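Local coordinates for lipoxygenase (Cyanothece sp., PDB 5EK8), which probably uses a non-heme iron centre to add molecular oxygen to polyunsaturated fatty acids, acting as a 9R-lipoxygenase, at residues A[546-549]-A[550-553]; A[474-477]-A[478-482]. One frame throughout, in Å; residues are numbered along the deposited sequence.

From the N terminus, contact 2 (474-477 with 478-482) comes first and contact 1 (546-549 with 550-553) follows. Each is a turn within one continuous stretch, so neither closes a long loop. They lie in series and neither nest nor cross. Contact 2 is the short helix 475-480, set between helices 451-473 and 482-495. Contact 1 is the start of helix 549-574. Trp482, at the end of contact 2, joins them. Trp482 CZ2 packs 3.5 Å from Asp551 CB, and Trp482 CE3 lies 3.6 Å from Pro547 CB. The indole so ties helix 482-495 to the beginning of helix 549-574.

Contact 1 of 2, residues A[546-549]-A[550-553]; sequences QPSA and TDID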
loop_
_atom_site.group_PDB
_atom_site.type_symbol
_atom_site.label_atom_id
_atom_site.label_comp_id
_atom_site.label_asym_id
_atom_site.label_seq_id
_atom_site.Cartn_x
_atom_site.Cartn_y
_atom_site.Cartn_z
ATOM N N GLN A 546 19.673 -11.203 -21.101
ATOM C CA GLN A 546 18.671 -11.605 -22.083
ATOM C C GLN A 546 17.690 -12.571 -21.436
ATOM O O GLN A 546 18.055 -13.329 -20.537
ATOM C CB GLN A 546 19.325 -12.243 -23.309
ATOM C CG GLN A 546 20.036 -11.259 -24.216
ATOM C CD GLN A 546 21.448 -11.702 -24.556
ATOM O OE1 GLN A 546 22.191 -12.171 -23.689
ATOM N NE2 GLN A 546 21.824 -11.563 -25.826
ATOM N N PRO A 547 16.427 -12.538 -21.878
ATOM C CA PRO A 547 15.415 -13.386 -21.246
ATOM C C PRO A 547 15.546 -14.862 -21.613
ATOM O O PRO A 547 16.281 -15.224 -22.533
ATOM C CB PRO A 547 14.105 -12.815 -21.788
ATOM C CG PRO A 547 14.480 -12.259 -23.124
ATOM C CD PRO A 547 15.855 -11.691 -22.940
ATOM N N SER A 548 14.831 -15.697 -20.867
ATOM C CA SER A 548 14.652 -17.105 -21.190
ATOM C C SER A 548 13.235 -17.488 -20.780
ATOM O O SER A 548 12.542 -16.692 -20.142
ATOM C CB SER A 548 15.685 -17.978 -20.474
ATOM O OG SER A 548 15.455 -18.010 -19.073
ATOM N N ALA A 549 12.803 -18.694 -21.141
ATOM C CA ALA A 549 11.478 -19.173 -20.755
ATOM C C ALA A 549 11.265 -19.027 -19.247
ATOM O O ALA A 549 10.250 -18.481 -18.791
ATOM C CB ALA A 549 11.291 -20.619 -21.182
ATOM N N THR A 550 12.247 -19.496 -18.486
ATOM C CA THR A 550 12.231 -19.384 -17.034
ATOM C C THR A 550 12.116 -17.938 -16.567
ATOM O O THR A 550 11.229 -17.604 -15.785
ATOM C CB THR A 550 13.497 -20.005 -16.416
ATOM O OG1 THR A 550 13.461 -21.424 -16.600
ATOM C CG2 THR A 550 13.577 -19.698 -14.928
ATOM N N ASP A 551 13.014 -17.087 -17.053
ATOM C CA ASP A 551 13.063 -15.693 -16.623
ATOM C C ASP A 551 11.777 -14.947 -16.975
ATOM O O ASP A 551 11.248 -14.187 -16.160
ATOM C CB ASP A 551 14.273 -14.987 -17.243
ATOM C CG ASP A 551 15.591 -15.451 -16.648
ATOM O OD1 ASP A 551 15.591 -15.933 -15.493
ATOM O OD2 ASP A 551 16.629 -15.331 -17.334
ATOM N N ILE A 552 11.281 -15.174 -18.188
ATOM C CA ILE A 552 10.039 -14.565 -18.639
ATOM C C ILE A 552 8.881 -15.003 -17.748
ATOM O O ILE A 552 8.081 -14.174 -17.320
ATOM C CB ILE A 552 9.731 -14.920 -20.109
ATOM C CG1 ILE A 552 10.727 -14.238 -21.054
ATOM C CG2 ILE A 552 8.320 -14.505 -20.478
ATOM C CD1 ILE A 552 10.493 -12.749 -21.225
ATOM N N ASP A 553 8.800 -16.300 -17.456
ATOM C CA ASP A 553 7.747 -16.806 -16.575
ATOM C C ASP A 553 7.843 -16.194 -15.182
ATOM O O ASP A 553 6.826 -15.850 -14.572
ATOM C CB ASP A 553 7.806 -18.330 -16.487
ATOM C CG ASP A 553 7.367 -19.002 -17.771
ATOM O OD1 ASP A 553 6.631 -18.361 -18.555
ATOM O OD2 ASP A 553 7.755 -20.170 -17.994
#
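Ser548 and Asp551 meet where the chain turns into helix 549-574. Ser548 is the N-cap. Its OG sits between the backbone N and the carbonyl carbon (chi1 69°), and this brings the oxygen over the first turn. There Ser548 OG accepts a weak, nearly straight bond from Asp551 N at 3.3 Å. Ser548 OG also donates weakly to Asp551 OD2, 3.4 Å away. The hydroxyl thus meets both the backbone and the side chain of Asp551, though weakly in each case. A full capping box is not made, because Asp551 OD2 stays 4.0 Å from Ser548 N. The carboxylate lies near the N-terminal end of the helix, where its negative charge is probably favourable.

The backbone of Ser548 also takes part. Ser548 O accepts from Ile552 N at 2.8 Å. Ala549 begins the helix proper, and Ala549 O takes the next bond, from Asp553 N at 2.9 Å. The methyl of Ala549 is directed away from the following turn overall, so this residue contributes mainly through its backbone, though its CB touches Thr550 N. Thr550 adds its CB, 3.9 Å from Ser548 OG.

Pro547 CB rests 3.7 Å from Ile552 CD1, an apolar contact that ties the incoming loop to the helix.

Asp551 OD2 has a second, weak partner in Thr542 OG1, in the loop that follows strand 534-535. Ile552 also packs on Trp482, so the start of helix 549-574 is set against the neighbouring helix 482-495.

Contact 2 of 2, residues A[474-477]-A[478-482]; sequences HQQA and IADEW
His474 O accepts from Ile478 N at 2.8 Å and opens a run of four main-chain hydrogen bonds. Ala479 N bonds to Gln475 O, and Asp480 N to Gln476 O, both at 2.9 Å. The last, Glu481 N to Ala477 O, is longer at 3.2 Å and less straight, with an N-H...O angle of 145°. Glu481 is also where the backbone leaves helical angles. The carbonyl oxygens of Ile478 and Glu481 both accept from Asn381 ND2, weakly in the case of Ile478.

This is a short alpha-helix, 475-480, between helices 451-473 and 482-495. His474 is the joint: it is the first residue to depart from the preceding helix and the N-cap of this one. Its ring also meets that of Phe470.

The polar side chains meet one turn apart. Gln476 has CG anti to its N (chi1 -167°) and then bends at chi2 (51°), which carries the amide towards Asp480. Gln476 NE2 comes within 2.9 Å of Asp480 OD1. The amide and carboxylate planes are 70° apart.

Ile478 is the buried side chain, and Ile478 CG1 lies 4.0 Å from His474 CB. The side chains of Ile478 and Ala477 both touch Pro382. Cutting Ile478 back to an alanine would probably open a gap beside His474 CB and Pro382.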
loop_
_atom_site.group_PDB
_atom_site.type_symbol
_atom_site.label_atom_id
_atom_site.label_comp_id
_atom_site.label_asym_id
_atom_site.label_seq_id
_atom_site.Cartn_x
_atom_site.Cartn_y
_atom_site.Cartn_z
ATOM N N HIS A 474 4.257 -7.319 -26.721
ATOM C CA HIS A 474 5.473 -6.512 -26.642
ATOM C C HIS A 474 6.734 -7.354 -26.467
ATOM O O HIS A 474 7.735 -6.868 -25.944
ATOM C CB HIS A 474 5.375 -5.513 -25.487
ATOM C CG HIS A 474 4.110 -4.712 -25.483
ATOM N ND1 HIS A 474 3.970 -3.539 -26.192
ATOM C CD2 HIS A 474 2.932 -4.912 -24.847
ATOM C CE1 HIS A 474 2.756 -3.052 -25.997
ATOM N NE2 HIS A 474 2.106 -3.867 -25.186
ATOM N N GLN A 475 6.683 -8.610 -26.907
ATOM C CA GLN A 475 7.778 -9.558 -26.701
ATOM C C GLN A 475 9.138 -9.024 -27.153
ATOM O O GLN A 475 10.119 -9.078 -26.403
ATOM C CB GLN A 475 7.479 -10.872 -27.427
ATOM C CG GLN A 475 8.670 -11.812 -27.523
ATOM C CD GLN A 475 9.028 -12.149 -28.958
ATOM O OE1 GLN A 475 8.148 -12.291 -29.812
ATOM N NE2 GLN A 475 10.325 -12.273 -29.234
ATOM N N GLN A 476 9.185 -8.497 -28.372
ATOM C CA GLN A 476 10.433 -8.003 -28.937
ATOM C C GLN A 476 11.012 -6.862 -28.105
ATOM O O GLN A 476 12.205 -6.850 -27.796
ATOM C CB GLN A 476 10.223 -7.547 -30.381
ATOM C CG GLN A 476 11.517 -7.317 -31.140
ATOM C CD GLN A 476 12.467 -8.502 -31.050
ATOM O OE1 GLN A 476 12.051 -9.662 -31.100
ATOM N NE2 GLN A 476 13.753 -8.213 -30.901
ATOM N N ALA A 477 10.163 -5.909 -27.739
ATOM C CA ALA A 477 10.607 -4.765 -26.951
ATOM C C ALA A 477 10.991 -5.180 -25.530
ATOM O O ALA A 477 11.966 -4.675 -24.970
ATOM C CB ALA A 477 9.533 -3.699 -26.919
ATOM N N ILE A 478 10.225 -6.103 -24.955
ATOM C CA ILE A 478 10.511 -6.610 -23.617
ATOM C C ILE A 478 11.883 -7.280 -23.575
ATOM O O ILE A 478 12.644 -7.097 -22.623
ATOM C CB ILE A 478 9.432 -7.608 -23.143
ATOM C CG1 ILE A 478 8.120 -6.880 -22.856
ATOM C CG2 ILE A 478 9.887 -8.350 -21.894
ATOM C CD1 ILE A 478 7.029 -7.779 -22.326
ATOM N N ALA A 479 12.205 -8.042 -24.617
ATOM C CA ALA A 479 13.504 -8.710 -24.702
ATOM C C ALA A 479 14.644 -7.735 -25.005
ATOM O O ALA A 479 15.727 -7.843 -24.432
ATOM C CB ALA A 479 13.465 -9.807 -25.754
ATOM N N ASP A 480 14.393 -6.787 -25.904
ATOM C CA ASP A 480 15.404 -5.817 -26.325
ATOM C C ASP A 480 15.939 -4.976 -25.166
ATOM O O ASP A 480 17.100 -4.569 -25.169
ATOM C CB ASP A 480 14.841 -4.887 -27.406
ATOM C CG ASP A 480 14.761 -5.549 -28.768
ATOM O OD1 ASP A 480 15.271 -6.681 -28.910
ATOM O OD2 ASP A 480 14.200 -4.932 -29.699
ATOM N N GLU A 481 15.088 -4.713 -24.183
ATOM C CA GLU A 481 15.477 -3.897 -23.042
ATOM C C GLU A 481 15.352 -4.690 -21.749
ATOM O O GLU A 481 14.881 -4.181 -20.730
ATOM C CB GLU A 481 14.629 -2.624 -22.980
ATOM C CG GLU A 481 14.865 -1.664 -24.139
ATOM C CD GLU A 481 16.246 -1.015 -24.104
ATOM O OE1 GLU A 481 17.014 -1.262 -23.143
ATOM O OE2 GLU A 481 16.563 -0.250 -25.044
ATOM N N TRP A 482 15.793 -5.941 -21.807
ATOM C CA TRP A 482 15.708 -6.855 -20.675
ATOM C C TRP A 482 16.643 -6.437 -19.540
ATOM O O TRP A 482 16.428 -6.791 -18.375
ATOM C CB TRP A 482 16.027 -8.278 -21.134
ATOM C CG TRP A 482 15.905 -9.295 -20.056
ATOM C CD1 TRP A 482 16.919 -9.832 -19.314
ATOM C CD2 TRP A 482 14.698 -9.905 -19.591
ATOM N NE1 TRP A 482 16.415 -10.736 -18.414
ATOM C CE2 TRP A 482 15.055 -10.801 -18.563
ATOM C CE3 TRP A 482 13.349 -9.779 -19.941
ATOM C CZ2 TRP A 482 14.111 -11.568 -17.881
ATOM C CZ3 TRP A 482 12.414 -10.540 -19.260
ATOM C CH2 TRP A 482 12.800 -11.425 -18.244
#